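Ral guanine nucleotide dissociation stimulator-like 2 (Mus musculus, PDB 4JGW) probably acts as a guanine nucleotide exchange factor for small G proteins and is a putative effector of Ras and Rap, binding their GTP-bound forms in vitro. Local coordinates at residues 258-266 with 287-295; 307-318 with 339-347. All coordinates share one frame; numbering follows the deposited sequence.

Contact 1: residues 258-266 with 287-295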
loop_
_atom_site.group_PDB
_atom_site.type_symbol
_atom_site.label_atom_id
_atom_site.label_comp_id
_atom_site.label_asym_id
_atom_site.label_seq_id
_atom_site.Cartn_x
_atom_site.Cartn_y
_atom_site.Cartn_z
ATOM N N GLY A 258 -11.331 1.128 -18.153
ATOM C CA GLY A 258 -11.356 0.833 -19.582
ATOM C C GLY A 258 -12.640 0.145 -20.004
ATOM O O GLY A 258 -13.211 0.471 -21.045
ATOM N N ALA A 259 -13.096 -0.803 -19.186
ATOM C CA ALA A 259 -14.344 -1.524 -19.439
ATOM C C ALA A 259 -15.548 -0.587 -19.509
ATOM O O ALA A 259 -16.423 -0.761 -20.360
ATOM C CB ALA A 259 -14.564 -2.595 -18.387
ATOM N N VAL A 260 -15.581 0.406 -18.618
ATOM C CA VAL A 260 -16.668 1.390 -18.573
ATOM C C VAL A 260 -16.689 2.236 -19.846
ATOM O O VAL A 260 -17.728 2.356 -20.497
ATOM C CB VAL A 260 -16.577 2.313 -17.325
ATOM C CG1 VAL A 260 -17.726 3.311 -17.308
ATOM C CG2 VAL A 260 -16.577 1.496 -16.043
ATOM N N VAL A 261 -15.537 2.809 -20.192
ATOM C CA VAL A 261 -15.382 3.608 -21.409
ATOM C C VAL A 261 -15.783 2.789 -22.643
ATOM O O VAL A 261 -16.572 3.246 -23.473
ATOM C CB VAL A 261 -13.929 4.140 -21.559
ATOM C CG1 VAL A 261 -13.719 4.793 -22.919
ATOM C CG2 VAL A 261 -13.597 5.127 -20.440
ATOM N N SER A 262 -15.253 1.570 -22.727
ATOM C CA SER A 262 -15.482 0.666 -23.852
ATOM C C SER A 262 -16.960 0.301 -24.049
ATOM O O SER A 262 -17.473 0.364 -25.171
ATOM C CB SER A 262 -14.630 -0.597 -23.680
ATOM O OG SER A 262 -14.814 -1.503 -24.751
ATOM N N SER A 263 -17.640 -0.059 -22.959
ATOM C CA SER A 263 -19.036 -0.505 -23.028
ATOM C C SER A 263 -20.007 0.632 -23.328
ATOM O O SER A 263 -20.947 0.455 -24.105
ATOM C CB SER A 263 -19.448 -1.239 -21.749
ATOM O OG SER A 263 -19.725 -0.338 -20.698
ATOM N N VAL A 264 -19.775 1.788 -22.706
ATOM C CA VAL A 264 -20.576 2.985 -22.960
ATOM C C VAL A 264 -20.467 3.397 -24.432
ATOM O O VAL A 264 -21.462 3.778 -25.052
ATOM C CB VAL A 264 -20.188 4.155 -22.011
ATOM C CG1 VAL A 264 -20.748 5.482 -22.504
ATOM C CG2 VAL A 264 -20.677 3.873 -20.596
ATOM N N LEU A 265 -19.263 3.293 -24.991
ATOM C CA LEU A 265 -19.045 3.584 -26.406
ATOM C C LEU A 265 -19.449 2.414 -27.306
ATOM O O LEU A 265 -19.482 2.552 -28.530
ATOM C CB LEU A 265 -17.589 3.988 -26.663
ATOM C CG LEU A 265 -17.120 5.325 -26.077
ATOM C CD1 LEU A 265 -15.615 5.470 -26.228
ATOM C CD2 LEU A 265 -17.842 6.511 -26.712
ATOM N N GLY A 266 -19.757 1.272 -26.690
ATOM C CA GLY A 266 -20.160 0.061 -27.408
ATOM C C GLY A 266 -19.096 -0.443 -28.364
ATOM O O GLY A 266 -19.408 -1.037 -29.397
ATOM N N ARG A 287 -27.723 3.973 -25.023
ATOM C CA ARG A 287 -26.434 4.283 -24.414
ATOM C C ARG A 287 -26.604 4.777 -22.980
ATOM O O ARG A 287 -25.750 4.522 -22.128
ATOM C CB ARG A 287 -25.686 5.328 -25.248
ATOM C CG ARG A 287 -24.189 5.401 -24.957
ATOM C CD ARG A 287 -23.467 6.462 -25.790
ATOM N NE ARG A 287 -23.776 6.382 -27.220
ATOM C CZ ARG A 287 -23.201 5.545 -28.080
ATOM N NH1 ARG A 287 -22.275 4.685 -27.678
ATOM N NH2 ARG A 287 -23.564 5.565 -29.355
ATOM N N ALA A 288 -27.705 5.483 -22.725
ATOM C CA ALA A 288 -28.032 5.972 -21.386
ATOM C C ALA A 288 -28.239 4.822 -20.404
ATOM O O ALA A 288 -27.894 4.939 -19.228
ATOM C CB ALA A 288 -29.262 6.857 -21.427
ATOM N N ARG A 289 -28.796 3.717 -20.895
ATOM C CA ARG A 289 -29.012 2.521 -20.080
ATOM C C ARG A 289 -27.691 1.915 -19.607
ATOM O O ARG A 289 -27.604 1.385 -18.499
ATOM C CB ARG A 289 -29.848 1.485 -20.844
ATOM C CG ARG A 289 -31.253 1.969 -21.213
ATOM C CD ARG A 289 -32.090 2.264 -19.969
ATOM N NE ARG A 289 -32.945 3.442 -20.136
ATOM C CZ ARG A 289 -33.772 3.914 -19.201
ATOM N NH1 ARG A 289 -33.869 3.318 -18.019
ATOM N NH2 ARG A 289 -34.509 4.990 -19.449
ATOM N N LEU A 290 -26.668 2.010 -20.456
ATOM C CA LEU A 290 -25.315 1.591 -20.105
ATOM C C LEU A 290 -24.690 2.535 -19.077
ATOM O O LEU A 290 -24.045 2.081 -18.132
ATOM C CB LEU A 290 -24.441 1.484 -21.357
ATOM C CG LEU A 290 -24.723 0.281 -22.267
ATOM C CD1 LEU A 290 -24.352 0.590 -23.707
ATOM C CD2 LEU A 290 -24.002 -0.969 -21.780
ATOM N N LEU A 291 -24.893 3.838 -19.261
ATOM C CA LEU A 291 -24.442 4.839 -18.289
ATOM C C LEU A 291 -25.091 4.602 -16.926
ATOM O O LEU A 291 -24.403 4.562 -15.906
ATOM C CB LEU A 291 -24.749 6.260 -18.775
ATOM C CG LEU A 291 -23.963 6.843 -19.955
ATOM C CD1 LEU A 291 -24.640 8.110 -20.458
ATOM C CD2 LEU A 291 -22.512 7.123 -19.586
ATOM N N GLU A 292 -26.414 4.434 -16.931
ATOM C CA GLU A 292 -27.193 4.138 -15.726
ATOM C C GLU A 292 -26.716 2.856 -15.043
ATOM O O GLU A 292 -26.644 2.790 -13.816
ATOM C CB GLU A 292 -28.685 4.030 -16.065
ATOM C CG GLU A 292 -29.363 5.368 -16.377
ATOM C CD GLU A 292 -30.624 5.227 -17.229
ATOM O OE1 GLU A 292 -31.129 4.095 -17.397
ATOM O OE2 GLU A 292 -31.113 6.261 -17.734
ATOM N N LYS A 293 -26.384 1.848 -15.850
ATOM C CA LYS A 293 -25.893 0.571 -15.341
ATOM C C LYS A 293 -24.571 0.713 -14.585
ATOM O O LYS A 293 -24.429 0.197 -13.474
ATOM C CB LYS A 293 -25.746 -0.445 -16.479
ATOM C CG LYS A 293 -25.377 -1.855 -16.025
ATOM C CD LYS A 293 -26.501 -2.483 -15.216
ATOM C CE LYS A 293 -26.158 -3.893 -14.807
ATOM N NZ LYS A 293 -27.388 -4.699 -14.589
ATOM N N TRP A 294 -23.614 1.412 -15.194
ATOM C CA TRP A 294 -22.301 1.628 -14.589
ATOM C C TRP A 294 -22.360 2.527 -13.358
ATOM O O TRP A 294 -21.608 2.318 -12.402
ATOM C CB TRP A 294 -21.310 2.185 -15.613
ATOM C CG TRP A 294 -20.779 1.145 -16.554
ATOM C CD1 TRP A 294 -21.029 1.048 -17.891
ATOM C CD2 TRP A 294 -19.912 0.049 -16.226
ATOM N NE1 TRP A 294 -20.374 -0.038 -18.418
ATOM C CE2 TRP A 294 -19.679 -0.668 -17.420
ATOM C CE3 TRP A 294 -19.315 -0.400 -15.040
ATOM C CZ2 TRP A 294 -18.867 -1.807 -17.466
ATOM C CZ3 TRP A 294 -18.508 -1.532 -15.086
ATOM C CH2 TRP A 294 -18.293 -2.222 -16.294
ATOM N N ILE A 295 -23.251 3.520 -13.391
ATOM C CA ILE A 295 -23.511 4.379 -12.235
ATOM C C ILE A 295 -23.959 3.529 -11.043
ATOM O O ILE A 295 -23.470 3.707 -9.924
ATOM C CB ILE A 295 -24.571 5.477 -12.554
ATOM C CG1 ILE A 295 -23.966 6.566 -13.447
ATOM C CG2 ILE A 295 -25.123 6.103 -11.273
ATOM C CD1 ILE A 295 -24.991 7.470 -14.123
HETATM O O HOH W 1 -21.820 2.794 -29.836
#
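With S263 OG set between its own backbone N and carbonyl carbon (chi1 78°) and the W294 ring swung out anti to its carbonyl carbon, the hydroxyl arrives at the edge of the indole, near its plane. W294 NE1 donates to S263 OG; the refined separation of 2.4 Å is too short to be taken literally. The ring is a knob seated among A259, V260, S263 and V264. V260 CG2 lies over one face, 3.6 Å from the centroid of the six-membered ring and 17° off its normal, a CH-pi contact. One turn on, V264 CG1 meets L291 CD2 at 3.8 Å, the two side chains crossing at about a right angle. R287 bends at chi3 to bring NH1 2.9 Å from V264 O, in the carbonyl plane and on a lone pair; the same NH1 also donates to a water 2.7 Å from L265 O. The guanidinium thus holds V264 O directly and reaches L265 O through the water, just before G266, the positive-phi C-prime residue of a Schellman motif. The axes lie 9.8 Å apart at 160°, a nearly antiparallel helix pair buried in the largely helical Ras-GEF (CDC25-homology) domain.

Contact 2: residues 307-318 with 339-347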
loop_
_atom_site.group_PDB
_atom_site.type_symbol
_atom_site.label_atom_id
_atom_site.label_comp_id
_atom_site.label_asym_id
_atom_site.label_seq_id
_atom_site.Cartn_x
_atom_site.Cartn_y
_atom_site.Cartn_z
ATOM N N PHE A 307 -13.693 1.475 -2.768
ATOM C CA PHE A 307 -13.481 2.821 -3.294
ATOM C C PHE A 307 -12.526 2.842 -4.486
ATOM O O PHE A 307 -12.471 3.828 -5.220
ATOM C CB PHE A 307 -13.021 3.773 -2.185
ATOM C CG PHE A 307 -14.017 3.917 -1.066
ATOM C CD1 PHE A 307 -13.865 3.195 0.116
ATOM C CD2 PHE A 307 -15.115 4.762 -1.199
ATOM C CE1 PHE A 307 -14.791 3.318 1.153
ATOM C CE2 PHE A 307 -16.046 4.893 -0.166
ATOM C CZ PHE A 307 -15.882 4.168 1.012
ATOM N N SER A 308 -11.785 1.751 -4.674
ATOM C CA SER A 308 -10.928 1.590 -5.843
ATOM C C SER A 308 -11.754 1.525 -7.134
ATOM O O SER A 308 -11.480 2.260 -8.088
ATOM C CB SER A 308 -10.051 0.345 -5.708
ATOM O OG SER A 308 -9.171 0.229 -6.811
ATOM N N SER A 309 -12.763 0.657 -7.158
ATOM C CA SER A 309 -13.624 0.530 -8.338
ATOM C C SER A 309 -14.657 1.650 -8.454
ATOM O O SER A 309 -15.083 1.982 -9.562
ATOM C CB SER A 309 -14.280 -0.847 -8.412
ATOM O OG SER A 309 -13.419 -1.761 -9.067
ATOM N N VAL A 310 -15.050 2.236 -7.322
ATOM C CA VAL A 310 -15.872 3.453 -7.337
ATOM C C VAL A 310 -15.165 4.530 -8.151
ATOM O O VAL A 310 -15.764 5.128 -9.046
ATOM C CB VAL A 310 -16.190 3.987 -5.914
ATOM C CG1 VAL A 310 -16.774 5.399 -5.975
ATOM C CG2 VAL A 310 -17.159 3.071 -5.215
ATOM N N TYR A 311 -13.887 4.754 -7.847
ATOM C CA TYR A 311 -13.099 5.754 -8.555
ATOM C C TYR A 311 -12.810 5.356 -9.995
ATOM O O TYR A 311 -12.783 6.212 -10.876
ATOM C CB TYR A 311 -11.793 6.074 -7.821
ATOM C CG TYR A 311 -11.086 7.287 -8.390
ATOM C CD1 TYR A 311 -11.619 8.567 -8.235
ATOM C CD2 TYR A 311 -9.896 7.156 -9.097
ATOM C CE1 TYR A 311 -10.975 9.685 -8.762
ATOM C CE2 TYR A 311 -9.244 8.268 -9.628
ATOM C CZ TYR A 311 -9.789 9.526 -9.455
ATOM O OH TYR A 311 -9.149 10.624 -9.978
ATOM N N ALA A 312 -12.597 4.061 -10.229
ATOM C CA ALA A 312 -12.360 3.550 -11.575
ATOM C C ALA A 312 -13.535 3.871 -12.494
ATOM O O ALA A 312 -13.342 4.361 -13.605
ATOM C CB ALA A 312 -12.096 2.053 -11.543
ATOM N N VAL A 313 -14.746 3.616 -12.006
ATOM C CA VAL A 313 -15.962 3.839 -12.783
ATOM C C VAL A 313 -16.276 5.330 -12.914
ATOM O O VAL A 313 -16.565 5.807 -14.010
ATOM C CB VAL A 313 -17.172 3.064 -12.191
ATOM C CG1 VAL A 313 -18.450 3.386 -12.948
ATOM C CG2 VAL A 313 -16.912 1.562 -12.224
ATOM N N VAL A 314 -16.207 6.059 -11.801
ATOM C CA VAL A 314 -16.535 7.485 -11.792
ATOM C C VAL A 314 -15.569 8.322 -12.651
ATOM O O VAL A 314 -16.004 9.238 -13.350
ATOM C CB VAL A 314 -16.678 8.048 -10.343
ATOM C CG1 VAL A 314 -15.327 8.419 -9.742
ATOM C CG2 VAL A 314 -17.611 9.247 -10.320
ATOM N N SER A 315 -14.276 7.992 -12.614
ATOM C CA SER A 315 -13.279 8.709 -13.412
ATOM C C SER A 315 -13.433 8.393 -14.897
ATOM O O SER A 315 -13.207 9.255 -15.749
ATOM C CB SER A 315 -11.855 8.404 -12.940
ATOM O OG SER A 315 -11.510 7.047 -13.162
ATOM N N ALA A 316 -13.822 7.154 -15.192
ATOM C CA ALA A 316 -14.131 6.733 -16.556
ATOM C C ALA A 316 -15.342 7.482 -17.114
ATOM O O ALA A 316 -15.353 7.862 -18.282
ATOM C CB ALA A 316 -14.362 5.234 -16.607
ATOM N N LEU A 317 -16.350 7.693 -16.270
ATOM C CA LEU A 317 -17.567 8.400 -16.671
ATOM C C LEU A 317 -17.385 9.920 -16.748
ATOM O O LEU A 317 -18.149 10.603 -17.434
ATOM C CB LEU A 317 -18.732 8.046 -15.739
ATOM C CG LEU A 317 -19.324 6.632 -15.814
ATOM C CD1 LEU A 317 -20.396 6.451 -14.751
ATOM C CD2 LEU A 317 -19.893 6.328 -17.193
ATOM N N GLN A 318 -16.377 10.434 -16.042
ATOM C CA GLN A 318 -16.033 11.860 -16.075
ATOM C C GLN A 318 -15.038 12.168 -17.191
ATOM O O GLN A 318 -14.818 13.334 -17.536
ATOM C CB GLN A 318 -15.442 12.301 -14.734
ATOM C CG GLN A 318 -16.457 12.472 -13.614
ATOM C CD GLN A 318 -15.802 12.803 -12.281
ATOM O OE1 GLN A 318 -14.807 12.187 -11.895
ATOM N NE2 GLN A 318 -16.361 13.778 -11.575
ATOM N N VAL A 339 -27.305 10.384 -8.119
ATOM C CA VAL A 339 -26.409 9.368 -7.563
ATOM C C VAL A 339 -24.984 9.579 -8.078
ATOM O O VAL A 339 -24.026 9.531 -7.303
ATOM C CB VAL A 339 -26.899 7.923 -7.873
ATOM C CG1 VAL A 339 -25.815 6.891 -7.565
ATOM C CG2 VAL A 339 -28.169 7.603 -7.088
ATOM N N PHE A 340 -24.858 9.827 -9.381
ATOM C CA PHE A 340 -23.558 10.046 -10.016
ATOM C C PHE A 340 -22.837 11.290 -9.486
ATOM O O PHE A 340 -21.631 11.249 -9.248
ATOM C CB PHE A 340 -23.701 10.108 -11.542
ATOM C CG PHE A 340 -22.405 10.352 -12.268
ATOM C CD1 PHE A 340 -21.368 9.430 -12.202
ATOM C CD2 PHE A 340 -22.229 11.503 -13.028
ATOM C CE1 PHE A 340 -20.170 9.655 -12.874
ATOM C CE2 PHE A 340 -21.036 11.736 -13.705
ATOM C CZ PHE A 340 -20.004 10.809 -13.628
ATOM N N SER A 341 -23.579 12.382 -9.306
ATOM C CA SER A 341 -23.038 13.610 -8.713
ATOM C C SER A 341 -22.537 13.365 -7.289
ATOM O O SER A 341 -21.472 13.856 -6.904
ATOM C CB SER A 341 -24.091 14.722 -8.709
ATOM O OG SER A 341 -24.508 15.037 -10.025
ATOM N N SER A 342 -23.313 12.597 -6.525
ATOM C CA SER A 342 -22.961 12.202 -5.163
ATOM C C SER A 342 -21.691 11.349 -5.134
ATOM O O SER A 342 -20.898 11.444 -4.196
ATOM C CB SER A 342 -24.128 11.448 -4.513
ATOM O OG SER A 342 -23.822 11.052 -3.189
ATOM N N LEU A 343 -21.508 10.524 -6.164
ATOM C CA LEU A 343 -20.304 9.703 -6.302
ATOM C C LEU A 343 -19.096 10.528 -6.737
ATOM O O LEU A 343 -17.961 10.213 -6.375
ATOM C CB LEU A 343 -20.535 8.553 -7.289
ATOM C CG LEU A 343 -21.438 7.398 -6.848
ATOM C CD1 LEU A 343 -21.844 6.552 -8.046
ATOM C CD2 LEU A 343 -20.774 6.538 -5.775
ATOM N N CYS A 344 -19.350 11.580 -7.513
ATOM C CA CYS A 344 -18.297 12.485 -7.972
ATOM C C CYS A 344 -17.720 13.324 -6.832
ATOM O O CYS A 344 -16.529 13.636 -6.830
ATOM C CB CYS A 344 -18.816 13.393 -9.090
ATOM S SG CYS A 344 -19.083 12.553 -10.671
ATOM N N GLN A 345 -18.564 13.675 -5.865
ATOM C CA GLN A 345 -18.150 14.510 -4.733
ATOM C C GLN A 345 -17.324 13.762 -3.678
ATOM O O GLN A 345 -16.700 14.390 -2.819
ATOM C CB GLN A 345 -19.358 15.200 -4.086
ATOM C CG GLN A 345 -20.024 16.265 -4.964
ATOM C CD GLN A 345 -19.082 17.396 -5.364
ATOM O OE1 GLN A 345 -18.351 17.943 -4.533
ATOM N NE2 GLN A 345 -19.103 17.753 -6.644
ATOM N N ILE A 346 -17.324 12.431 -3.748
ATOM C CA ILE A 346 -16.495 11.599 -2.869
ATOM C C ILE A 346 -15.015 11.767 -3.225
ATOM O O ILE A 346 -14.151 11.775 -2.345
ATOM C CB ILE A 346 -16.903 10.100 -2.933
ATOM C CG1 ILE A 346 -18.359 9.922 -2.493
ATOM C CG2 ILE A 346 -15.983 9.239 -2.063
ATOM C CD1 ILE A 346 -18.957 8.577 -2.865
ATOM N N PHE A 347 -14.736 11.910 -4.519
ATOM C CA PHE A 347 -13.374 12.107 -5.006
ATOM C C PHE A 347 -13.200 13.486 -5.637
ATOM O O PHE A 347 -13.431 14.510 -4.992
ATOM C CB PHE A 347 -13.010 11.020 -6.016
ATOM C CG PHE A 347 -12.922 9.640 -5.423
ATOM C CD1 PHE A 347 -14.016 8.777 -5.467
ATOM C CD2 PHE A 347 -11.741 9.195 -4.829
ATOM C CE1 PHE A 347 -13.937 7.495 -4.925
ATOM C CE2 PHE A 347 -11.653 7.914 -4.285
ATOM C CZ PHE A 347 -12.753 7.064 -4.333
#
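Y311 meets F347 most closely through CD1, which stands 3.3 Å from F347 CG over one face of the phenylalanine ring. Y311 CB lies over the ring as well, 3.9 Å from its centroid and 15° off the normal, a CH-pi contact. The two ring planes meet obliquely, at 51°. At the rim of F347, near its plane, V310 CG1 approaches CE1 to 3.7 Å. A second cluster forms round F340: V314 CG2 and L317 CB each lie 3.6 Å from F340 CE1, and V314 CG2 is equally close to C344 SG. The sulfur itself sits over one face of the F340 ring, while Q318 NE2 approaches it to 3.1 Å at the more exposed end. These contacts join helix 307-318 to helix 334-344 and the residues that follow it within the CDC25-homology domain, the short axes crossing at -113° and 10.4 Å. What places the groups is partly torsional: F340 CG is anti to the backbone N, which carries its ring across to L317. Further out, the ring of W329 meets that of F340, and the ring of Y390 meets that of Y311. Behind helix 307-318, V313 rests on A298 of helix 284-303, while the S309 hydroxyl is hydrogen-bonded to D214.

Overall arrangement
Contact 1 and contact 2 lie in series along the chain, with centres about 13 Å apart, and both belong to the Ras-GEF catalytic domain. Helices 284-303 and 307-318 follow each other in the chain, and the two contacts touch. At their boundary W294 O lies 3.4 Å from V313 CG1, L317 CD2 lies 3.6 Å from L291 CD2 and 3.7 Å from V260 CG1, and A316 CB meets V260 CB at 3.7 Å. V260 and L317 thus belong to this boundary as well as to their own contacts. Contact 1 is wholly buried; contact 2 is only partly so, its 339-347 segment ending beside the unmodelled residues 348-355.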